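Local atomic coordinates of hypothetical bacterial 6-phosphogluconolactonase (Bacteroides fragilis, PDB entry 3SCY), a protein that is a seven-bladed beta-propeller that probably hydrolyses 6-phosphogluconolactone. Residues Lys181-Pro186 against Phe196-Thr201; Tyr104-Gly109 against Val160-Asp165. One frame throughout, in Å; residues are numbered along the deposited sequence.

Interaction 1: residues Lys181-Pro186 against Phe196-Thr201; sequences KFNINP and FLTKGT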
ATOM      1  N   LYS A 181      -7.997 -12.706   9.330  1.00 18.83           N
ATOM      2  CA  LYS A 181      -8.352 -11.785  10.401  1.00 18.53           C
ATOM      3  C   LYS A 181      -7.622 -12.116  11.707  1.00 22.58           C
ATOM      4  O   LYS A 181      -7.609 -13.278  12.148  1.00 22.67           O
ATOM      5  CB  LYS A 181      -9.877 -11.835  10.628  1.00 20.39           C
ATOM      6  CG  LYS A 181     -10.371 -10.848  11.689  1.00 23.35           C
ATOM      7  CD  LYS A 181     -11.862 -11.005  11.975  1.00 24.89           C
ATOM      8  CE  LYS A 181     -12.240 -10.286  13.251  1.00 27.28           C
ATOM      9  NZ  LYS A 181     -13.705 -10.385  13.501  1.00 26.18           N
ATOM     10  N   PHE A 182      -7.049 -11.080  12.337  1.00 20.08           N
ATOM     11  CA  PHE A 182      -6.388 -11.186  13.623  1.00 20.10           C
ATOM     12  C   PHE A 182      -6.890 -10.135  14.569  1.00 24.14           C
ATOM     13  O   PHE A 182      -7.202  -9.007  14.165  1.00 22.51           O
ATOM     14  CB  PHE A 182      -4.870 -11.034  13.469  1.00 20.67           C
ATOM     15  CG  PHE A 182      -4.241 -12.111  12.625  1.00 21.46           C
ATOM     16  CD1 PHE A 182      -4.175 -11.983  11.240  1.00 22.31           C
ATOM     17  CD2 PHE A 182      -3.754 -13.273  13.207  1.00 23.30           C
ATOM     18  CE1 PHE A 182      -3.609 -12.993  10.458  1.00 23.26           C
ATOM     19  CE2 PHE A 182      -3.206 -14.290  12.425  1.00 25.91           C
ATOM     20  CZ  PHE A 182      -3.145 -14.147  11.055  1.00 24.01           C
ATOM     21  N   ASN A 183      -6.961 -10.506  15.834  1.00 21.45           N
ATOM     22  CA  ASN A 183      -7.248  -9.584  16.906  1.00 22.28           C
ATOM     23  C   ASN A 183      -5.943  -8.910  17.274  1.00 25.27           C
ATOM     24  O   ASN A 183      -4.912  -9.584  17.375  1.00 22.89           O
ATOM     25  CB  ASN A 183      -7.813 -10.338  18.128  1.00 23.60           C
ATOM     26  CG  ASN A 183      -9.104 -11.072  17.915  1.00 34.38           C
ATOM     27  OD1 ASN A 183      -9.931 -10.716  17.083  1.00 33.17           O
ATOM     28  ND2 ASN A 183      -9.284 -12.170  18.631  1.00 34.79           N
ATOM     29  N   ILE A 184      -5.967  -7.596  17.483  1.00 20.99           N
ATOM     30  CA  ILE A 184      -4.782  -6.855  17.903  1.00 21.03           C
ATOM     31  C   ILE A 184      -4.766  -6.647  19.415  1.00 22.78           C
ATOM     32  O   ILE A 184      -5.807  -6.336  20.013  1.00 24.02           O
ATOM     33  CB  ILE A 184      -4.765  -5.488  17.187  1.00 24.31           C
ATOM     34  CG1 ILE A 184      -4.167  -5.655  15.770  1.00 24.41           C
ATOM     35  CG2 ILE A 184      -4.064  -4.394  18.017  1.00 27.25           C
ATOM     36  CD1 ILE A 184      -4.251  -4.368  14.921  1.00 27.93           C
ATOM     37  N   ASN A 185      -3.595  -6.898  20.031  1.00 21.78           N
ATOM     38  CA  ASN A 185      -3.339  -6.581  21.427  1.00 21.02           C
ATOM     39  C   ASN A 185      -2.700  -5.189  21.417  1.00 22.47           C
ATOM     40  O   ASN A 185      -1.527  -5.056  21.053  1.00 20.01           O
ATOM     41  CB  ASN A 185      -2.453  -7.627  22.088  1.00 19.55           C
ATOM     42  CG  ASN A 185      -1.983  -7.185  23.440  1.00 28.59           C
ATOM     43  OD1 ASN A 185      -2.392  -6.143  23.954  1.00 22.52           O
ATOM     44  ND2 ASN A 185      -1.166  -7.991  24.090  1.00 24.08           N
ATOM     45  N   PRO A 186      -3.481  -4.113  21.721  1.00 21.65           N
ATOM     46  CA  PRO A 186      -2.933  -2.748  21.593  1.00 21.50           C
ATOM     47  C   PRO A 186      -1.855  -2.421  22.616  1.00 22.43           C
ATOM     48  O   PRO A 186      -1.131  -1.435  22.468  1.00 23.37           O
ATOM     49  CB  PRO A 186      -4.176  -1.867  21.813  1.00 23.81           C
ATOM     50  CG  PRO A 186      -5.022  -2.672  22.751  1.00 28.82           C
ATOM     51  CD  PRO A 186      -4.864  -4.089  22.243  1.00 24.74           C
ATOM     52  N   PHE A 196       1.345  -9.693  19.839  1.00 20.66           N
ATOM     53  CA  PHE A 196       0.571  -8.662  19.179  1.00 19.15           C
ATOM     54  C   PHE A 196      -0.716  -9.219  18.544  1.00 21.82           C
ATOM     55  O   PHE A 196      -1.793  -8.620  18.691  1.00 22.63           O
ATOM     56  CB  PHE A 196       1.455  -7.978  18.109  1.00 20.15           C
ATOM     57  CG  PHE A 196       0.860  -6.797  17.376  1.00 19.72           C
ATOM     58  CD1 PHE A 196       0.121  -5.837  18.054  1.00 22.05           C
ATOM     59  CD2 PHE A 196       1.066  -6.631  16.011  1.00 20.61           C
ATOM     60  CE1 PHE A 196      -0.418  -4.735  17.378  1.00 21.90           C
ATOM     61  CE2 PHE A 196       0.562  -5.510  15.346  1.00 20.51           C
ATOM     62  CZ  PHE A 196      -0.196  -4.587  16.029  1.00 20.11           C
ATOM     63  N   LEU A 197      -0.583 -10.290  17.746  1.00 19.34           N
ATOM     64  CA  LEU A 197      -1.707 -10.821  16.979  1.00 19.74           C
ATOM     65  C   LEU A 197      -2.152 -12.189  17.408  1.00 24.16           C
ATOM     66  O   LEU A 197      -1.324 -13.054  17.668  1.00 24.16           O
ATOM     67  CB  LEU A 197      -1.326 -10.908  15.494  1.00 19.75           C
ATOM     68  CG  LEU A 197      -0.849  -9.608  14.825  1.00 21.15           C
ATOM     69  CD1 LEU A 197      -0.414  -9.865  13.378  1.00 22.20           C
ATOM     70  CD2 LEU A 197      -1.907  -8.519  14.929  1.00 22.19           C
ATOM     71  N   THR A 198      -3.468 -12.398  17.431  1.00 21.84           N
ATOM     72  CA  THR A 198      -4.092 -13.696  17.694  1.00 22.75           C
ATOM     73  C   THR A 198      -5.140 -13.910  16.619  1.00 25.77           C
ATOM     74  O   THR A 198      -5.773 -12.946  16.192  1.00 23.70           O
ATOM     75  CB  THR A 198      -4.684 -13.755  19.101  1.00 31.22           C
ATOM     76  OG1 THR A 198      -5.552 -12.633  19.286  1.00 32.54           O
ATOM     77  CG2 THR A 198      -3.613 -13.753  20.182  1.00 28.15           C
ATOM     78  N   LYS A 199      -5.368 -15.177  16.198  1.00 25.94           N
ATOM     79  CA  LYS A 199      -6.354 -15.419  15.134  1.00 26.10           C
ATOM     80  C   LYS A 199      -7.756 -14.979  15.589  1.00 27.93           C
ATOM     81  O   LYS A 199      -8.114 -15.163  16.749  1.00 28.28           O
ATOM     82  CB  LYS A 199      -6.319 -16.891  14.701  1.00 30.65           C
ATOM     83  CG  LYS A 199      -5.034 -17.219  13.935  1.00 44.07           C
ATOM     84  CD  LYS A 199      -5.064 -18.613  13.340  1.00 61.52           C
ATOM     85  CE  LYS A 199      -3.872 -18.864  12.449  1.00 75.48           C
ATOM     86  NZ  LYS A 199      -3.892 -20.243  11.891  1.00 87.56           N
ATOM     87  N   GLY A 200      -8.488 -14.324  14.706  1.00 24.56           N
ATOM     88  CA  GLY A 200      -9.797 -13.795  15.077  1.00 25.34           C
ATOM     89  C   GLY A 200     -10.958 -14.702  14.740  1.00 27.09           C
ATOM     90  O   GLY A 200     -10.774 -15.851  14.322  1.00 27.07           O
ATOM     91  N   THR A 201     -12.174 -14.160  14.905  1.00 25.70           N
ATOM     92  CA  THR A 201     -13.420 -14.838  14.563  1.00 25.54           C
ATOM     93  C   THR A 201     -14.174 -14.044  13.500  1.00 28.27           C
ATOM     94  O   THR A 201     -14.642 -12.948  13.810  1.00 29.51           O
ATOM     95  CB  THR A 201     -14.327 -15.050  15.784  1.00 30.98           C
ATOM     96  OG1 THR A 201     -13.612 -15.784  16.753  1.00 31.04           O
ATOM     97  CG2 THR A 201     -15.612 -15.780  15.420  1.00 32.15           C
TER
HETATM   98  O   HOH W   1     -12.281 -11.718  16.406  1.00 27.76           O
HETATM   99  O   HOH W   2      -4.141 -10.325  20.206  1.00 28.10           O
HETATM  100  O   HOH W   3     -11.448 -14.436  18.622  1.00 40.06           O
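Phe-196, Phe-182 and Asn-183 bury the most surface where the two outer strands of one propeller blade pair antiparallel. The blade is a four-stranded sheet, and strand 197-206 is its outermost strand.

Asn-183 and Thr-198 form a hydrogen-bonded pair. Asn-183 N gives a 2.7 Å bond to Thr-198 O, and Thr-198 N returns a longer one to Asn-183 O. Water 2 joins Asn-183 O to Thr-198 OG1. The amide of Asn-183 reaches Thr-201 through two more waters, one on OD1 and one on ND2.

Phe-182 puts CB 4.1 Å from Leu-197 CB. Farther out, its CE2 lies 3.8 Å from Lys-199 CG, and the two side chains run side by side. Phe-182 also packs on Ile-122 and Phe-142.

Phe-196 starts away from the partner strand. With CG anti to the backbone N (chi1 -176°), the ring swings back beside Ile-184, whose CG2 is 3.7 Å from CE1. Leu-197 CD2 covers one ring face near the rim, and Asn-185 O sits at the ring edge in plane.

At the Thr-201 end of the pair, the extended Lys-181 chain makes a cation-pi contact with Tyr-168. Its NZ bonds Gly-243 O and, at 2.7 Å from above the carbonyl plane, Thr-201 O.

Interaction 2: residues Tyr104-Gly109 against Val160-Asp165; sequences YLTTNG and VRITPD
Tyr-104 lies across Val-160 and Arg-161 of the next blade. The two strands run nearly parallel, 18° apart, but their axes come no closer than 6.3 Å. No direct hydrogen bond joins them; side chains and one bridging water make the contact.

The CB of Tyr-104 points toward the partner strand, and with CG anti to the backbone N (chi1 -159°) the ring is laid beside Val-160. CD1 lies 4.0 Å from Val-160 CG2 and also near the Val-160 backbone. CE1 comes 3.3 Å from Val-160 O and also approaches Arg-161 CD. CZ reaches the same CD. At the tip, OH meets Arg-161 CD at 3.3 Å. The ring and the guanidinium planes are 37° apart. Beyond the two segments, Tyr-104 stacks on Tyr-54 and meets His-215 edge-to-face.

Val-160 O is buried here and has no hydrogen-bond partner. Thr-106 CB and CG2 also press near it. That methyl packs against Val-160 CG2 as well, 3.9 Å away.

Water 4 bridges the strands. It bonds Thr-106 OG1 at 2.7 Å and accepts from Arg-161 NE and Ile-162 N. The arginine chain bends at chi2 and chi3, and NE meets the water at the guanidinium edge. Arg-161 NH1 bonds Leu-216 O in the following blade. Ile-162 CD1 ends 3.4 Å from Thr-107 O and also touches Asn-108 CB.

Both segments lie on the first strands of their sheets. This is the packing of adjacent blades near the axis of a seven-bladed beta-propeller.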
ATOM      1  N   TYR A 104       4.690  -5.391   1.566  1.00 16.33           N
ATOM      2  CA  TYR A 104       3.785  -4.431   2.184  1.00 14.85           C
ATOM      3  C   TYR A 104       4.103  -4.364   3.647  1.00 17.97           C
ATOM      4  O   TYR A 104       4.502  -5.389   4.218  1.00 16.63           O
ATOM      5  CB  TYR A 104       2.308  -4.846   2.008  1.00 15.33           C
ATOM      6  CG  TYR A 104       1.326  -3.693   2.158  1.00 15.86           C
ATOM      7  CD1 TYR A 104       0.836  -3.318   3.412  1.00 16.34           C
ATOM      8  CD2 TYR A 104       0.801  -3.062   1.044  1.00 16.78           C
ATOM      9  CE1 TYR A 104      -0.093  -2.282   3.553  1.00 16.72           C
ATOM     10  CE2 TYR A 104      -0.154  -2.049   1.165  1.00 17.61           C
ATOM     11  CZ  TYR A 104      -0.581  -1.648   2.421  1.00 21.45           C
ATOM     12  OH  TYR A 104      -1.556  -0.684   2.521  1.00 23.26           O
ATOM     13  N   LEU A 105       3.876  -3.227   4.284  1.00 15.94           N
ATOM     14  CA  LEU A 105       4.055  -3.194   5.735  1.00 17.97           C
ATOM     15  C   LEU A 105       3.120  -2.162   6.360  1.00 19.26           C
ATOM     16  O   LEU A 105       2.622  -1.243   5.674  1.00 19.05           O
ATOM     17  CB  LEU A 105       5.546  -3.031   6.159  1.00 20.27           C
ATOM     18  CG  LEU A 105       6.231  -1.669   6.059  1.00 23.32           C
ATOM     19  CD1 LEU A 105       7.692  -1.793   6.484  1.00 24.52           C
ATOM     20  CD2 LEU A 105       6.208  -1.080   4.638  1.00 23.68           C
ATOM     21  N   THR A 106       2.785  -2.364   7.648  1.00 16.46           N
ATOM     22  CA  THR A 106       1.937  -1.419   8.362  1.00 16.54           C
ATOM     23  C   THR A 106       2.470  -1.276   9.784  1.00 19.50           C
ATOM     24  O   THR A 106       3.357  -2.029  10.179  1.00 19.09           O
ATOM     25  CB  THR A 106       0.447  -1.803   8.323  1.00 22.39           C
ATOM     26  OG1 THR A 106      -0.289  -0.627   8.688  1.00 27.31           O
ATOM     27  CG2 THR A 106       0.106  -2.973   9.254  1.00 22.43           C
ATOM     28  N   THR A 107       1.990  -0.274  10.519  1.00 17.68           N
ATOM     29  CA  THR A 107       2.439  -0.049  11.883  1.00 18.14           C
ATOM     30  C   THR A 107       1.299   0.449  12.736  1.00 20.57           C
ATOM     31  O   THR A 107       0.357   1.095  12.230  1.00 19.13           O
ATOM     32  CB  THR A 107       3.598   0.998  11.906  1.00 20.94           C
ATOM     33  OG1 THR A 107       4.148   1.078  13.239  1.00 19.73           O
ATOM     34  CG2 THR A 107       3.151   2.426  11.476  1.00 19.00           C
ATOM     35  N   ASN A 108       1.426   0.232  14.062  1.00 19.20           N
ATOM     36  CA  ASN A 108       0.538   0.892  15.012  1.00 19.91           C
ATOM     37  C   ASN A 108       1.395   1.761  15.954  1.00 23.35           C
ATOM     38  O   ASN A 108       0.902   2.175  16.988  1.00 24.34           O
ATOM     39  CB  ASN A 108      -0.324  -0.105  15.793  1.00 21.14           C
ATOM     40  CG  ASN A 108       0.443  -0.898  16.820  1.00 24.43           C
ATOM     41  OD1 ASN A 108       1.661  -1.068  16.708  1.00 19.88           O
ATOM     42  ND2 ASN A 108      -0.243  -1.313  17.886  1.00 22.17           N
ATOM     43  N   GLY A 109       2.677   1.965  15.625  1.00 18.76           N
ATOM     44  CA  GLY A 109       3.591   2.758  16.455  1.00 19.76           C
ATOM     45  C   GLY A 109       4.337   1.926  17.482  1.00 22.24           C
ATOM     46  O   GLY A 109       5.368   2.365  18.028  1.00 22.87           O
ATOM     47  N   VAL A 160      -1.321  -5.928   4.638  1.00 16.51           N
ATOM     48  CA  VAL A 160      -1.644  -6.018   6.046  1.00 15.55           C
ATOM     49  C   VAL A 160      -2.196  -4.660   6.461  1.00 16.21           C
ATOM     50  O   VAL A 160      -1.551  -3.629   6.231  1.00 17.70           O
ATOM     51  CB  VAL A 160      -0.472  -6.480   6.960  1.00 17.63           C
ATOM     52  CG1 VAL A 160      -0.269  -7.987   6.857  1.00 18.28           C
ATOM     53  CG2 VAL A 160       0.824  -5.727   6.653  1.00 17.18           C
ATOM     54  N   ARG A 161      -3.427  -4.638   6.987  1.00 16.89           N
ATOM     55  CA  ARG A 161      -4.077  -3.399   7.404  1.00 16.47           C
ATOM     56  C   ARG A 161      -4.649  -3.480   8.790  1.00 20.12           C
ATOM     57  O   ARG A 161      -5.306  -4.459   9.127  1.00 19.97           O
ATOM     58  CB  ARG A 161      -5.248  -3.020   6.486  1.00 18.09           C
ATOM     59  CG  ARG A 161      -4.926  -2.836   5.000  1.00 19.61           C
ATOM     60  CD  ARG A 161      -3.808  -1.801   4.720  1.00 21.98           C
ATOM     61  NE  ARG A 161      -3.928  -0.562   5.491  1.00 24.20           N
ATOM     62  CZ  ARG A 161      -4.727   0.451   5.180  1.00 33.42           C
ATOM     63  NH1 ARG A 161      -5.486   0.400   4.091  1.00 27.64           N
ATOM     64  NH2 ARG A 161      -4.774   1.530   5.956  1.00 26.41           N
ATOM     65  N   ILE A 162      -4.457  -2.422   9.587  1.00 18.20           N
ATOM     66  CA  ILE A 162      -5.101  -2.314  10.881  1.00 18.34           C
ATOM     67  C   ILE A 162      -6.445  -1.669  10.618  1.00 21.16           C
ATOM     68  O   ILE A 162      -6.501  -0.708   9.835  1.00 21.16           O
ATOM     69  CB  ILE A 162      -4.194  -1.528  11.833  1.00 21.57           C
ATOM     70  CG1 ILE A 162      -2.922  -2.373  12.102  1.00 23.80           C
ATOM     71  CG2 ILE A 162      -4.944  -1.197  13.167  1.00 23.69           C
ATOM     72  CD1 ILE A 162      -1.711  -1.601  12.666  1.00 37.33           C
ATOM     73  N   THR A 163      -7.532  -2.213  11.194  1.00 18.95           N
ATOM     74  CA  THR A 163      -8.883  -1.718  10.961  1.00 19.11           C
ATOM     75  C   THR A 163      -9.055  -0.301  11.556  1.00 21.57           C
ATOM     76  O   THR A 163      -8.347   0.065  12.502  1.00 21.60           O
ATOM     77  CB  THR A 163      -9.941  -2.715  11.455  1.00 21.92           C
ATOM     78  OG1 THR A 163      -9.627  -3.037  12.800  1.00 20.89           O
ATOM     79  CG2 THR A 163      -9.956  -3.999  10.606  1.00 22.38           C
ATOM     80  N   PRO A 164     -10.040   0.487  11.069  1.00 22.23           N
ATOM     81  CA  PRO A 164     -10.189   1.874  11.565  1.00 22.58           C
ATOM     82  C   PRO A 164     -10.563   1.995  13.035  1.00 26.55           C
ATOM     83  O   PRO A 164     -10.495   3.095  13.595  1.00 27.18           O
ATOM     84  CB  PRO A 164     -11.313   2.453  10.701  1.00 24.62           C
ATOM     85  CG  PRO A 164     -11.404   1.574   9.539  1.00 27.54           C
ATOM     86  CD  PRO A 164     -10.957   0.221   9.936  1.00 23.85           C
ATOM     87  N   ASP A 165     -10.997   0.881  13.650  1.00 21.96           N
ATOM     88  CA  ASP A 165     -11.371   0.858  15.065  1.00 22.04           C
ATOM     89  C   ASP A 165     -10.185   0.392  15.940  1.00 25.27           C
ATOM     90  O   ASP A 165     -10.341   0.244  17.151  1.00 25.50           O
ATOM     91  CB  ASP A 165     -12.594  -0.038  15.267  1.00 24.45           C
ATOM     92  CG  ASP A 165     -12.444  -1.412  14.656  1.00 27.88           C
ATOM     93  OD1 ASP A 165     -11.283  -1.858  14.473  1.00 23.01           O
ATOM     94  OD2 ASP A 165     -13.474  -2.019  14.323  1.00 31.24           O
TER
HETATM   95  O   HOH W   4      -2.924  -0.041   8.363  1.00 20.34           O

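Overall arrangement
Interaction 1 lies within one blade, and interaction 2 lies between that blade and the preceding one. Segments 181-186, 196-201 and 160-165 share a sheet: the first two lie on its outer strands, the third on its innermost. Interaction 1 is centred about 21 Å from the chain centre, interaction 2 about 10 Å. The outer contact mixes buried and exposed residues and is held mainly by backbone hydrogen bonds, with a lysine bond, waters and apolar packing beside them. The inner one has no exposed touching residue and relies on side-chain packing and a bridging water. The two meet where the Phe-196 ring packs on Asn-108 and Ile-184 CD1 packs on Ile-162 CG2.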